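Local coordinates for alpha-1,2-mannosidase (Bacteroides thetaiotaomicron, PDB 2WW2), which hydrolyses alpha-mannosides with inversion of anomeric configuration as a calcium-dependent family 92 glycoside hydrolase of a human gut symbiont, at residues A454-A459 / P647-Y652; H528-L533 / P732-K737; P542-L547 / D595-P600. One frame throughout, in Å; residues are numbered along the deposited sequence. Where two conformers were deposited one is given.

Interaction 1 of 3, residues A454-A459 / P647-Y652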
ATOM      1  N   ALA A 454      21.608 -27.170  -1.242  1.00  8.55           N
ATOM      2  CA  ALA A 454      21.836 -28.445  -1.913  1.00  8.45           C
ATOM      3  C   ALA A 454      23.248 -28.935  -1.598  1.00  8.39           C
ATOM      4  O   ALA A 454      23.480 -30.128  -1.428  1.00  8.27           O
ATOM      5  CB  ALA A 454      21.653 -28.306  -3.441  1.00  8.08           C
ATOM      6  N   ASP A 455      24.196 -28.012  -1.528  1.00  7.25           N
ATOM      7  CA  ASP A 455      25.556 -28.411  -1.216  1.00  7.97           C
ATOM      8  C   ASP A 455      25.655 -28.939   0.221  1.00  7.71           C
ATOM      9  O   ASP A 455      26.386 -29.900   0.494  1.00  7.79           O
ATOM     10  CB  ASP A 455      26.523 -27.244  -1.456  1.00  7.83           C
ATOM     11  CG  ASP A 455      26.690 -26.934  -2.932  1.00 10.80           C
ATOM     12  OD1 ASP A 455      26.495 -27.869  -3.758  1.00 13.21           O
ATOM     13  OD2 ASP A 455      27.030 -25.773  -3.275  1.00 13.18           O
ATOM     14  N   TRP A 456      24.937 -28.308   1.145  1.00  7.23           N
ATOM     15  CA  TRP A 456      24.851 -28.855   2.507  1.00  7.38           C
ATOM     16  C   TRP A 456      24.274 -30.289   2.457  1.00  7.10           C
ATOM     17  O   TRP A 456      24.800 -31.204   3.108  1.00  6.62           O
ATOM     18  CB  TRP A 456      24.032 -27.919   3.420  1.00  7.09           C
ATOM     19  CG  TRP A 456      23.740 -28.507   4.761  1.00  8.25           C
ATOM     20  CD1 TRP A 456      24.508 -28.415   5.893  1.00  7.08           C
ATOM     21  CD2 TRP A 456      22.601 -29.296   5.110  1.00  7.97           C
ATOM     22  NE1 TRP A 456      23.912 -29.106   6.931  1.00  8.43           N
ATOM     23  CE2 TRP A 456      22.734 -29.646   6.475  1.00  8.36           C
ATOM     24  CE3 TRP A 456      21.470 -29.722   4.407  1.00  8.19           C
ATOM     25  CZ2 TRP A 456      21.788 -30.418   7.143  1.00  7.01           C
ATOM     26  CZ3 TRP A 456      20.526 -30.486   5.072  1.00  8.07           C
ATOM     27  CH2 TRP A 456      20.696 -30.836   6.425  1.00 10.16           C
ATOM     28  N   CYS A 457      23.220 -30.515   1.666  1.00  6.86           N
ATOM     29  CA  CYS A 457      22.659 -31.885   1.566  1.00  7.28           C
ATOM     30  C   CYS A 457      23.707 -32.883   1.065  1.00  7.39           C
ATOM     31  O   CYS A 457      23.803 -34.002   1.570  1.00  7.51           O
ATOM     32  CB  CYS A 457      21.459 -31.946   0.614  1.00  7.13           C
ATOM     33  SG  CYS A 457      20.014 -31.101   1.214  1.00  9.68           S
ATOM     34  N   ILE A 458      24.479 -32.488   0.054  1.00  6.74           N
ATOM     35  CA  ILE A 458      25.489 -33.396  -0.499  1.00  6.76           C
ATOM     36  C   ILE A 458      26.581 -33.673   0.523  1.00  7.19           C
ATOM     37  O   ILE A 458      27.070 -34.810   0.629  1.00  7.08           O
ATOM     38  CB  ILE A 458      26.094 -32.865  -1.823  1.00  6.82           C
ATOM     39  CG1 ILE A 458      25.008 -32.880  -2.908  1.00  7.29           C
ATOM     40  CG2 ILE A 458      27.328 -33.708  -2.248  1.00  5.75           C
ATOM     41  CD1 ILE A 458      25.407 -32.079  -4.187  1.00  9.47           C
ATOM     42  N   ALA A 459      26.953 -32.649   1.290  1.00  7.30           N
ATOM     43  CA  ALA A 459      27.962 -32.850   2.338  1.00  7.34           C
ATOM     44  C   ALA A 459      27.451 -33.872   3.365  1.00  7.63           C
ATOM     45  O   ALA A 459      28.182 -34.776   3.796  1.00  7.12           O
ATOM     46  CB  ALA A 459      28.296 -31.537   3.024  1.00  7.38           C
ATOM     47  N   PRO A 647      14.682 -30.329   5.189  1.00  7.94           N
ATOM     48  CA  PRO A 647      14.774 -31.693   4.687  1.00  7.51           C
ATOM     49  C   PRO A 647      16.235 -32.038   4.509  1.00  7.68           C
ATOM     50  O   PRO A 647      17.043 -31.178   4.105  1.00  8.22           O
ATOM     51  CB  PRO A 647      14.026 -31.641   3.339  1.00  6.89           C
ATOM     52  CG  PRO A 647      12.964 -30.531   3.571  1.00  6.94           C
ATOM     53  CD  PRO A 647      13.759 -29.494   4.397  1.00  7.67           C
ATOM     54  N   GLY A 648      16.585 -33.281   4.812  1.00  7.57           N
ATOM     55  CA  GLY A 648      17.992 -33.681   4.783  1.00  7.12           C
ATOM     56  C   GLY A 648      18.482 -33.793   6.212  1.00  7.57           C
ATOM     57  O   GLY A 648      19.464 -34.466   6.485  1.00  7.53           O
ATOM     58  N   MET A 649      17.779 -33.131   7.125  1.00  8.02           N
ATOM     59  CA  MET A 649      17.987 -33.330   8.564  1.00  8.92           C
ATOM     60  C   MET A 649      16.727 -33.996   9.105  1.00  8.79           C
ATOM     61  O   MET A 649      15.645 -33.416   9.023  1.00  9.37           O
ATOM     62  CB  MET A 649      18.202 -31.989   9.276  1.00  9.50           C
ATOM     63  CG  MET A 649      18.346 -32.071  10.797  1.00  9.36           C
ATOM     64  SD  MET A 649      19.735 -33.078  11.365  1.00 12.96           S
ATOM     65  CE  MET A 649      21.106 -32.457  10.382  1.00 10.36           C
ATOM     66  N   PRO A 650      16.857 -35.213   9.659  1.00  9.04           N
ATOM     67  CA  PRO A 650      15.644 -35.955  10.023  1.00  9.51           C
ATOM     68  C   PRO A 650      15.016 -35.456  11.340  1.00 10.44           C
ATOM     69  O   PRO A 650      15.002 -36.177  12.348  1.00 11.20           O
ATOM     70  CB  PRO A 650      16.134 -37.414  10.109  1.00  9.52           C
ATOM     71  CG  PRO A 650      17.617 -37.308  10.443  1.00  9.03           C
ATOM     72  CD  PRO A 650      18.076 -36.047   9.708  1.00  8.79           C
ATOM     73  N   GLU A 651      14.499 -34.225  11.307  1.00 10.39           N
ATOM     74  CA  GLU A 651      13.948 -33.522  12.481  1.00 11.53           C
ATOM     75  C   GLU A 651      12.713 -32.793  12.009  1.00 10.71           C
ATOM     76  O   GLU A 651      12.700 -32.281  10.885  1.00 10.72           O
ATOM     77  CB  GLU A 651      14.884 -32.379  12.932  1.00 11.14           C
ATOM     78  CG  GLU A 651      15.906 -32.729  13.934  1.00 15.41           C
ATOM     79  CD  GLU A 651      16.835 -31.583  14.237  1.00 14.51           C
ATOM     80  OE1 GLU A 651      16.653 -30.423  13.759  1.00 13.59           O
ATOM     81  OE2 GLU A 651      17.789 -31.860  14.959  1.00 20.34           O
ATOM     82  N   TYR A 652      11.723 -32.653  12.888  1.00  9.83           N
ATOM     83  CA  TYR A 652      10.560 -31.831  12.584  1.00  9.62           C
ATOM     84  C   TYR A 652      10.364 -30.825  13.712  1.00  9.44           C
ATOM     85  O   TYR A 652      10.220 -31.227  14.877  1.00  9.36           O
ATOM     86  CB  TYR A 652       9.305 -32.725  12.457  1.00  9.55           C
ATOM     87  CG  TYR A 652       9.443 -33.861  11.465  1.00 10.59           C
ATOM     88  CD1 TYR A 652       8.955 -33.739  10.167  1.00 10.70           C
ATOM     89  CD2 TYR A 652      10.075 -35.054  11.824  1.00 10.16           C
ATOM     90  CE1 TYR A 652       9.067 -34.767   9.262  1.00 10.50           C
ATOM     91  CE2 TYR A 652      10.202 -36.083  10.923  1.00 11.70           C
ATOM     92  CZ  TYR A 652       9.689 -35.934   9.641  1.00 10.09           C
ATOM     93  OH  TYR A 652       9.821 -36.958   8.743  1.00 10.83           O
TER
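Trp456 sets the rim of its six-membered ring against the backbone of Pro647, Gly648 and Met649. Trp456 CZ3 lies 3.7 Å from Pro647 O, its CH2 is 3.7 Å from Gly648 C, and Met649 N sits in plane at the ring edge. A glycine suits position 648, because a beta carbon there would run into Trp456 CZ3 and, at this phi of 105°, into the preceding carbonyl oxygen. The bent Met649 side chain crosses that of Trp456 at about a right angle, bringing CE to 3.9 Å from Trp456 CZ2. Cys457 SG stands 4.1 Å from Pro647 O. A chi1 of 172° sets CG of Trp456 opposite the backbone N and swings the indole out to the 647-649 backbone; its NE1 is bonded to Tyr733 OH while His528 meets its ring. Shrinking this residue to an alanine is likely to open a gap beside Gly648 and leave Tyr733 OH without its indole partner. Further out, Tyr453 OH bonds Pro647 O, and Asp390 and Arg460 hold Gly648, so polar helix side chains fix the loop backbone. This is buried helix-to-loop packing in the family 92 catalytic domain, joining helix 444-465 to the turn that leads into strand 651-654.

Interaction 2 of 3, residues H528-L533 / P732-K737; sequences HDPEGL and PYSYSK
Asp529 and Ser736 meet at a capped helix N terminus: Asp529 is the N-cap of helix 530-537, and the C-terminal tail of the chain, folded into a type I turn from Ser734 to Lys737, docks on that end. OD1 of Asp529 accepts from both its own helix and the tail. Within the helix it takes Gly532 N, the capping bond; from the tail, Asp529 OD1 accepts Ser736 N at 2.9 Å and, in the conformer given, Ser736 OG, also at 2.9 Å. The two amides come in from opposite faces of the carboxylate, both well out of its plane, whereas the hydroxyl of Ser736 meets the syn lone pair of OD1. The hydroxyl bond, and with it the count of three donors on one oxygen, holds for this conformer alone, since Ser736 has a second one; the two amide bonds do not depend on it. Aspartate suits the place, being short enough to cap and having a second oxygen, OD2, left for Tyr481 OH. Glycine suits position 532, since a beta carbon would clash with Asp529 OD2.

The amide one residue earlier is met by the tail itself: Glu531 N donates to Ser734 OG at 2.9 Å, 156° at the hydrogen. Pro530, which has no hydrogen to give, fits the first helical turn and rests its CD 3.3 Å from Ser734 OG. Glu531 and Lys737 cross at about a right angle through their aliphatic parts; their polar ends go elsewhere, Glu531 OE1 to His540 and Lys737 NZ to the carbonyls of Phe731 and Pro732. Just before the helix, Tyr733 CE2 lies 3.5 Å from His528 O, and this carbonyl accepts Tyr735 N at 2.8 Å, the donor lying in the carbonyl plane.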
ATOM      1  N   HIS A 528      19.048 -24.705   6.508  1.00  9.83           N
ATOM      2  CA  HIS A 528      20.096 -25.565   7.057  1.00  9.82           C
ATOM      3  C   HIS A 528      20.936 -24.848   8.123  1.00  9.59           C
ATOM      4  O   HIS A 528      21.788 -25.468   8.787  1.00  8.90           O
ATOM      5  CB  HIS A 528      20.989 -26.122   5.938  1.00  9.60           C
ATOM      6  CG  HIS A 528      21.730 -25.073   5.166  1.00 10.03           C
ATOM      7  ND1 HIS A 528      21.099 -24.147   4.360  1.00  9.68           N
ATOM      8  CD2 HIS A 528      23.060 -24.826   5.053  1.00  9.29           C
ATOM      9  CE1 HIS A 528      22.004 -23.365   3.797  1.00 10.45           C
ATOM     10  NE2 HIS A 528      23.205 -23.750   4.209  1.00  9.94           N
ATOM     11  N   ASP A 529      20.694 -23.551   8.320  1.00  9.36           N
ATOM     12  CA  ASP A 529      21.507 -22.796   9.282  1.00  9.13           C
ATOM     13  C   ASP A 529      20.798 -21.571   9.895  1.00  9.54           C
ATOM     14  O   ASP A 529      21.280 -20.452   9.779  1.00  9.67           O
ATOM     15  CB  ASP A 529      22.820 -22.358   8.613  1.00  9.10           C
ATOM     16  CG  ASP A 529      23.929 -22.083   9.617  1.00 10.06           C
ATOM     17  OD1 ASP A 529      23.705 -22.266  10.842  1.00  7.51           O
ATOM     18  OD2 ASP A 529      25.038 -21.692   9.178  1.00 11.15           O
ATOM     19  N   PRO A 530      19.648 -21.780  10.555  1.00  9.22           N
ATOM     20  CA  PRO A 530      19.002 -20.634  11.191  1.00  9.75           C
ATOM     21  C   PRO A 530      19.935 -19.894  12.169  1.00  9.94           C
ATOM     22  O   PRO A 530      19.873 -18.673  12.258  1.00  9.75           O
ATOM     23  CB  PRO A 530      17.824 -21.268  11.936  1.00  9.62           C
ATOM     24  CG  PRO A 530      17.494 -22.503  11.120  1.00 10.18           C
ATOM     25  CD  PRO A 530      18.864 -23.016  10.688  1.00  9.64           C
ATOM     26  N   GLU A 531      20.784 -20.624  12.901  1.00  9.45           N
ATOM     27  CA  GLU A 531      21.684 -19.969  13.844  1.00 10.56           C
ATOM     28  C   GLU A 531      22.673 -19.076  13.091  1.00 10.67           C
ATOM     29  O   GLU A 531      22.961 -17.956  13.518  1.00 11.43           O
ATOM     30  CB  GLU A 531      22.419 -21.000  14.717  1.00 10.13           C
ATOM     31  CG  GLU A 531      23.378 -20.403  15.747  1.00 12.54           C
ATOM     32  CD  GLU A 531      22.679 -19.545  16.813  1.00 14.48           C
ATOM     33  OE1 GLU A 531      21.473 -19.754  17.100  1.00 14.64           O
ATOM     34  OE2 GLU A 531      23.358 -18.663  17.378  1.00 14.83           O
ATOM     35  N   GLY A 532      23.194 -19.560  11.967  1.00 10.40           N
ATOM     36  CA  GLY A 532      24.104 -18.736  11.170  1.00 10.95           C
ATOM     37  C   GLY A 532      23.397 -17.518  10.586  1.00 11.55           C
ATOM     38  O   GLY A 532      23.991 -16.447  10.449  1.00 11.47           O
ATOM     39  N   LEU A 533      22.128 -17.667  10.212  1.00 11.29           N
ATOM     40  CA  LEU A 533      21.378 -16.508   9.745  1.00 11.96           C
ATOM     41  C   LEU A 533      21.205 -15.487  10.876  1.00 12.88           C
ATOM     42  O   LEU A 533      21.380 -14.280  10.663  1.00 13.04           O
ATOM     43  CB  LEU A 533      20.020 -16.911   9.143  1.00 11.12           C
ATOM     44  CG  LEU A 533      19.196 -15.755   8.551  1.00 11.00           C
ATOM     45  CD1 LEU A 533      19.993 -15.058   7.433  1.00  9.19           C
ATOM     46  CD2 LEU A 533      17.858 -16.247   8.019  1.00 12.48           C
ATOM     47  N   PRO A 732      16.419 -26.906  17.499  1.00 11.17           N
ATOM     48  CA  PRO A 732      16.757 -27.868  16.449  1.00 11.07           C
ATOM     49  C   PRO A 732      18.080 -27.528  15.759  1.00 11.17           C
ATOM     50  O   PRO A 732      18.799 -26.600  16.183  1.00 11.06           O
ATOM     51  CB  PRO A 732      15.571 -27.768  15.468  1.00 10.73           C
ATOM     52  CG  PRO A 732      14.517 -26.966  16.203  1.00 11.24           C
ATOM     53  CD  PRO A 732      15.273 -26.069  17.122  1.00 11.98           C
ATOM     54  N   TYR A 733      18.412 -28.290  14.718  1.00 10.58           N
ATOM     55  CA  TYR A 733      19.721 -28.217  14.078  1.00 10.28           C
ATOM     56  C   TYR A 733      20.042 -26.881  13.396  1.00 10.10           C
ATOM     57  O   TYR A 733      19.184 -26.262  12.781  1.00 10.54           O
ATOM     58  CB  TYR A 733      19.826 -29.339  13.035  1.00 10.14           C
ATOM     59  CG  TYR A 733      21.069 -29.297  12.162  1.00 10.06           C
ATOM     60  CD1 TYR A 733      22.248 -29.910  12.572  1.00  9.89           C
ATOM     61  CD2 TYR A 733      21.048 -28.681  10.913  1.00  9.12           C
ATOM     62  CE1 TYR A 733      23.368 -29.898  11.789  1.00  8.39           C
ATOM     63  CE2 TYR A 733      22.172 -28.652  10.120  1.00  9.25           C
ATOM     64  CZ  TYR A 733      23.327 -29.277  10.564  1.00  8.07           C
ATOM     65  OH  TYR A 733      24.441 -29.280   9.797  1.00  5.58           O
ATOM     66  N   SER A 734      21.289 -26.447  13.504  1.00  9.76           N
ATOM     67  CA  SER A 734      21.819 -25.449  12.584  1.00 10.01           C
ATOM     68  C   SER A 734      23.210 -25.891  12.210  1.00 10.68           C
ATOM     69  O   SER A 734      23.950 -26.403  13.053  1.00 10.55           O
ATOM     70  CB  SER A 734      21.915 -24.056  13.220  1.00  9.21           C
ATOM     71  OG  SER A 734      20.638 -23.467  13.374  1.00  9.19           O
ATOM     72  N   TYR A 735      23.589 -25.659  10.964  1.00 11.28           N
ATOM     73  CA  TYR A 735      24.935 -25.956  10.548  1.00 12.10           C
ATOM     74  C   TYR A 735      26.000 -25.280  11.436  1.00 13.34           C
ATOM     75  O   TYR A 735      27.021 -25.899  11.779  1.00 12.22           O
ATOM     76  CB  TYR A 735      25.150 -25.562   9.080  1.00 11.74           C
ATOM     77  CG  TYR A 735      26.576 -25.787   8.672  1.00 12.23           C
ATOM     78  CD1 TYR A 735      27.101 -27.067   8.640  1.00 13.02           C
ATOM     79  CD2 TYR A 735      27.417 -24.722   8.373  1.00 12.21           C
ATOM     80  CE1 TYR A 735      28.413 -27.291   8.296  1.00 12.13           C
ATOM     81  CE2 TYR A 735      28.732 -24.936   8.015  1.00 13.09           C
ATOM     82  CZ  TYR A 735      29.220 -26.225   7.984  1.00 13.56           C
ATOM     83  OH  TYR A 735      30.530 -26.459   7.660  1.00 13.17           O
ATOM     84  N   SER A 736      25.779 -24.020  11.808  1.00 14.39           N
ATOM     85  CA  SER A 736      26.825 -23.294  12.536  0.50 16.06           C
ATOM     86  C   SER A 736      26.754 -23.490  14.049  1.00 17.03           C
ATOM     87  O   SER A 736      27.584 -22.982  14.776  1.00 18.45           O
ATOM     88  CB  SER A 736      26.814 -21.803  12.191  0.50 15.44           C
ATOM     89  OG  SER A 736      25.654 -21.190  12.703  0.50 15.55           O
ATOM     90  N   LYS A 737      25.782 -24.250  14.509  1.00 19.36           N
ATOM     91  CA  LYS A 737      25.630 -24.506  15.938  1.00 21.82           C
ATOM     92  C   LYS A 737      26.185 -25.873  16.312  1.00 22.17           C
ATOM     93  O   LYS A 737      27.388 -26.002  16.554  1.00 23.90           O
ATOM     94  CB  LYS A 737      24.153 -24.412  16.326  1.00 21.87           C
ATOM     95  CG  LYS A 737      23.713 -25.494  17.275  1.00 24.93           C
ATOM     96  CD  LYS A 737      22.221 -25.400  17.541  1.00 28.18           C
ATOM     97  CE  LYS A 737      21.587 -26.767  17.412  1.00 28.56           C
ATOM     98  NZ  LYS A 737      20.511 -26.887  18.389  1.00 30.03           N
TER

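Interaction 3 of 3, residues P542-L547 / D595-P600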
ATOM      1  N   PRO A 542      17.615  -9.591  17.344  1.00 17.54           N
ATOM      2  CA  PRO A 542      17.271  -8.927  16.095  1.00 17.52           C
ATOM      3  C   PRO A 542      16.513  -9.841  15.133  1.00 17.78           C
ATOM      4  O   PRO A 542      15.687  -9.362  14.356  1.00 17.80           O
ATOM      5  CB  PRO A 542      18.632  -8.558  15.501  1.00 17.47           C
ATOM      6  CG  PRO A 542      19.563  -8.581  16.614  1.00 17.74           C
ATOM      7  CD  PRO A 542      19.064  -9.588  17.593  1.00 17.69           C
ATOM      8  N   MET A 543      16.796 -11.143  15.165  1.00 17.64           N
ATOM      9  CA  MET A 543      16.081 -12.063  14.296  1.00 17.86           C
ATOM     10  C   MET A 543      14.623 -12.211  14.714  1.00 17.83           C
ATOM     11  O   MET A 543      13.730 -12.215  13.875  1.00 17.77           O
ATOM     12  CB  MET A 543      16.754 -13.441  14.220  1.00 17.88           C
ATOM     13  CG  MET A 543      15.980 -14.364  13.280  1.00 19.74           C
ATOM     14  SD  MET A 543      16.565 -16.052  13.192  1.00 24.60           S
ATOM     15  CE  MET A 543      17.767 -15.942  11.905  1.00 21.73           C
ATOM     16  N   ILE A 544      14.388 -12.329  16.014  1.00 17.87           N
ATOM     17  CA  ILE A 544      13.039 -12.392  16.543  1.00 18.84           C
ATOM     18  C   ILE A 544      12.239 -11.141  16.149  1.00 19.48           C
ATOM     19  O   ILE A 544      11.053 -11.221  15.805  1.00 19.06           O
ATOM     20  CB  ILE A 544      13.058 -12.526  18.076  1.00 18.82           C
ATOM     21  CG1 ILE A 544      13.555 -13.915  18.481  1.00 18.53           C
ATOM     22  CG2 ILE A 544      11.679 -12.206  18.653  1.00 19.33           C
ATOM     23  CD1 ILE A 544      14.031 -14.000  19.933  1.00 18.94           C
ATOM     24  N   ALA A 545      12.899  -9.992  16.185  1.00 19.99           N
ATOM     25  CA  ALA A 545      12.250  -8.726  15.852  1.00 20.73           C
ATOM     26  C   ALA A 545      11.856  -8.692  14.386  1.00 20.95           C
ATOM     27  O   ALA A 545      10.796  -8.198  14.031  1.00 21.46           O
ATOM     28  CB  ALA A 545      13.174  -7.561  16.170  1.00 20.56           C
ATOM     29  N   ARG A 546      12.706  -9.236  13.533  1.00 21.41           N
ATOM     30  CA  ARG A 546      12.419  -9.251  12.114  1.00 21.60           C
ATOM     31  C   ARG A 546      11.316 -10.231  11.747  1.00 22.35           C
ATOM     32  O   ARG A 546      10.527  -9.970  10.834  1.00 22.12           O
ATOM     33  CB  ARG A 546      13.695  -9.494  11.333  1.00 21.38           C
ATOM     34  CG  ARG A 546      14.664  -8.363  11.576  1.00 21.25           C
ATOM     35  CD  ARG A 546      15.958  -8.555  10.842  1.00 20.77           C
ATOM     36  NE  ARG A 546      15.769  -8.640   9.397  1.00 20.61           N
ATOM     37  CZ  ARG A 546      16.769  -8.532   8.531  1.00 20.49           C
ATOM     38  NH1 ARG A 546      18.004  -8.322   8.976  1.00 19.37           N
ATOM     39  NH2 ARG A 546      16.542  -8.629   7.227  1.00 21.04           N
ATOM     40  N   LEU A 547      11.242 -11.344  12.475  1.00 22.19           N
ATOM     41  CA  LEU A 547      10.144 -12.278  12.298  1.00 22.78           C
ATOM     42  C   LEU A 547       8.864 -11.594  12.747  1.00 23.65           C
ATOM     43  O   LEU A 547       7.827 -11.671  12.071  1.00 23.66           O
ATOM     44  CB  LEU A 547      10.363 -13.543  13.124  1.00 21.84           C
ATOM     45  CG  LEU A 547      11.379 -14.539  12.577  1.00 20.58           C
ATOM     46  CD1 LEU A 547      11.617 -15.609  13.631  1.00 17.28           C
ATOM     47  CD2 LEU A 547      10.873 -15.160  11.275  1.00 17.92           C
ATOM     48  N   ASP A 595      11.373 -21.377  17.015  1.00 10.98           N
ATOM     49  CA  ASP A 595      11.783 -22.610  17.725  1.00 10.50           C
ATOM     50  C   ASP A 595      13.289 -22.713  17.897  1.00 10.84           C
ATOM     51  O   ASP A 595      13.772 -23.466  18.751  1.00 10.36           O
ATOM     52  CB  ASP A 595      11.356 -23.865  16.956  1.00 10.15           C
ATOM     53  CG  ASP A 595       9.891 -24.259  17.173  1.00 10.46           C
ATOM     54  OD1 ASP A 595       9.228 -23.749  18.094  1.00 10.02           O
ATOM     55  OD2 ASP A 595       9.406 -25.139  16.416  1.00 10.19           O
ATOM     56  N   TYR A 596      14.030 -21.992  17.054  1.00 11.08           N
ATOM     57  CA  TYR A 596      15.493 -22.087  16.993  1.00 10.74           C
ATOM     58  C   TYR A 596      16.186 -20.996  17.805  1.00 10.82           C
ATOM     59  O   TYR A 596      17.403 -21.042  18.029  1.00  9.75           O
ATOM     60  CB  TYR A 596      15.968 -21.999  15.524  1.00 11.07           C
ATOM     61  CG  TYR A 596      15.506 -23.162  14.668  1.00 10.78           C
ATOM     62  CD1 TYR A 596      16.411 -24.132  14.227  1.00  8.97           C
ATOM     63  CD2 TYR A 596      14.168 -23.297  14.317  1.00  8.09           C
ATOM     64  CE1 TYR A 596      15.989 -25.212  13.457  1.00  9.26           C
ATOM     65  CE2 TYR A 596      13.729 -24.374  13.552  1.00 10.24           C
ATOM     66  CZ  TYR A 596      14.650 -25.328  13.126  1.00  9.42           C
ATOM     67  OH  TYR A 596      14.201 -26.394  12.384  1.00 11.98           O
ATOM     68  N   ILE A 597      15.416 -19.996  18.225  1.00 10.95           N
ATOM     69  CA  ILE A 597      16.000 -18.820  18.836  1.00 11.57           C
ATOM     70  C   ILE A 597      15.290 -18.447  20.133  1.00 11.86           C
ATOM     71  O   ILE A 597      15.350 -17.299  20.558  1.00 12.20           O
ATOM     72  CB  ILE A 597      16.006 -17.624  17.843  1.00 11.39           C
ATOM     73  CG1 ILE A 597      14.584 -17.236  17.448  1.00 12.33           C
ATOM     74  CG2 ILE A 597      16.754 -17.998  16.593  1.00 11.03           C
ATOM     75  CD1 ILE A 597      14.523 -16.351  16.224  1.00 13.05           C
ATOM     76  N   GLY A 598      14.578 -19.406  20.724  1.00 11.91           N
ATOM     77  CA  GLY A 598      14.159 -19.296  22.119  1.00 11.60           C
ATOM     78  C   GLY A 598      12.771 -18.792  22.437  1.00 12.02           C
ATOM     79  O   GLY A 598      12.461 -18.538  23.600  1.00 11.69           O
ATOM     80  N   GLN A 599      11.913 -18.647  21.433  1.00 11.83           N
ATOM     81  CA  GLN A 599      10.557 -18.195  21.732  1.00 12.04           C
ATOM     82  C   GLN A 599       9.500 -19.025  21.008  1.00 11.66           C
ATOM     83  O   GLN A 599       8.771 -18.498  20.161  1.00 12.00           O
ATOM     84  CB  GLN A 599      10.405 -16.710  21.398  1.00 12.30           C
ATOM     85  CG  GLN A 599      11.425 -15.803  22.117  1.00 14.33           C
ATOM     86  CD  GLN A 599      11.083 -14.330  21.979  1.00 18.62           C
ATOM     87  OE1 GLN A 599      10.403 -13.923  21.033  1.00 20.20           O
ATOM     88  NE2 GLN A 599      11.563 -13.519  22.918  1.00 19.12           N
ATOM     89  N   PRO A 600       9.417 -20.325  21.336  1.00 11.17           N
ATOM     90  CA  PRO A 600       8.496 -21.246  20.653  1.00 11.37           C
ATOM     91  C   PRO A 600       7.036 -20.805  20.745  1.00 11.37           C
ATOM     92  O   PRO A 600       6.225 -21.174  19.894  1.00 10.99           O
ATOM     93  CB  PRO A 600       8.718 -22.601  21.371  1.00 11.05           C
ATOM     94  CG  PRO A 600       9.488 -22.278  22.602  1.00 11.18           C
ATOM     95  CD  PRO A 600      10.266 -21.016  22.323  1.00 11.46           C
TER
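Ile597 points its side chain at helix 540-551, and its longer branch packs against Met543, Ile544 and Leu547. From CB, chi1 of 62° puts CG1 between the backbone N and the carbonyl carbon, and carries that branch to the helix. Ile597 CG1 lies 3.6 Å from Ile544 CG1, the two isoleucines sliding past each other in opposite directions. The other branch, Ile597 CG2, turns to Met543 SD at 3.9 Å. At the tip, Ile597 CD1 touches three helix residues: Ile544 CG1 at 3.5 Å, tighter than usual for two carbons, Met543 SD at 3.7 Å, and Leu547 CD1, met tip to tip at 4.0 Å. A branched, wholly apolar residue suits this spot, as each of its carbons beyond CB finds a nonpolar neighbour. Beside it, Gln599 crosses Ile544 at about a right angle: its CD lies 3.6 Å from Ile544 CD1, while OE1, 3.2 Å from Ile544 CG2, is hydrogen-bonded to Lys602. Gly598, with a positive phi of 97°, lets the chain turn between these two residues. Ile597 thus rests on the i, i+1 and i+4 face of helix 540-551, a loop residue packed on a helix just before helix 600-613 begins.

How the interactions relate
Following the chain from the N terminus, helix 444-465 comes first and pairs with the 647-652 segment, which closes interaction 1. Within that span helix 530-537 begins and helix 540-551 follows it directly; the 595-600 loop then returns to the latter, so interaction 3 closes the shortest loop of the three and lies wholly within the spans of the other two. Interaction 2 closes last, when the C-terminal tail reaches helix 530-537, and its segments alternate with those of interaction 1. Tyr733 and Glu651 join interactions 1 and 2, while Tyr596 packs on Pro732 to bring interaction 3 against the tail. Together they tie catalytic-domain helices, connecting loops and the C terminus.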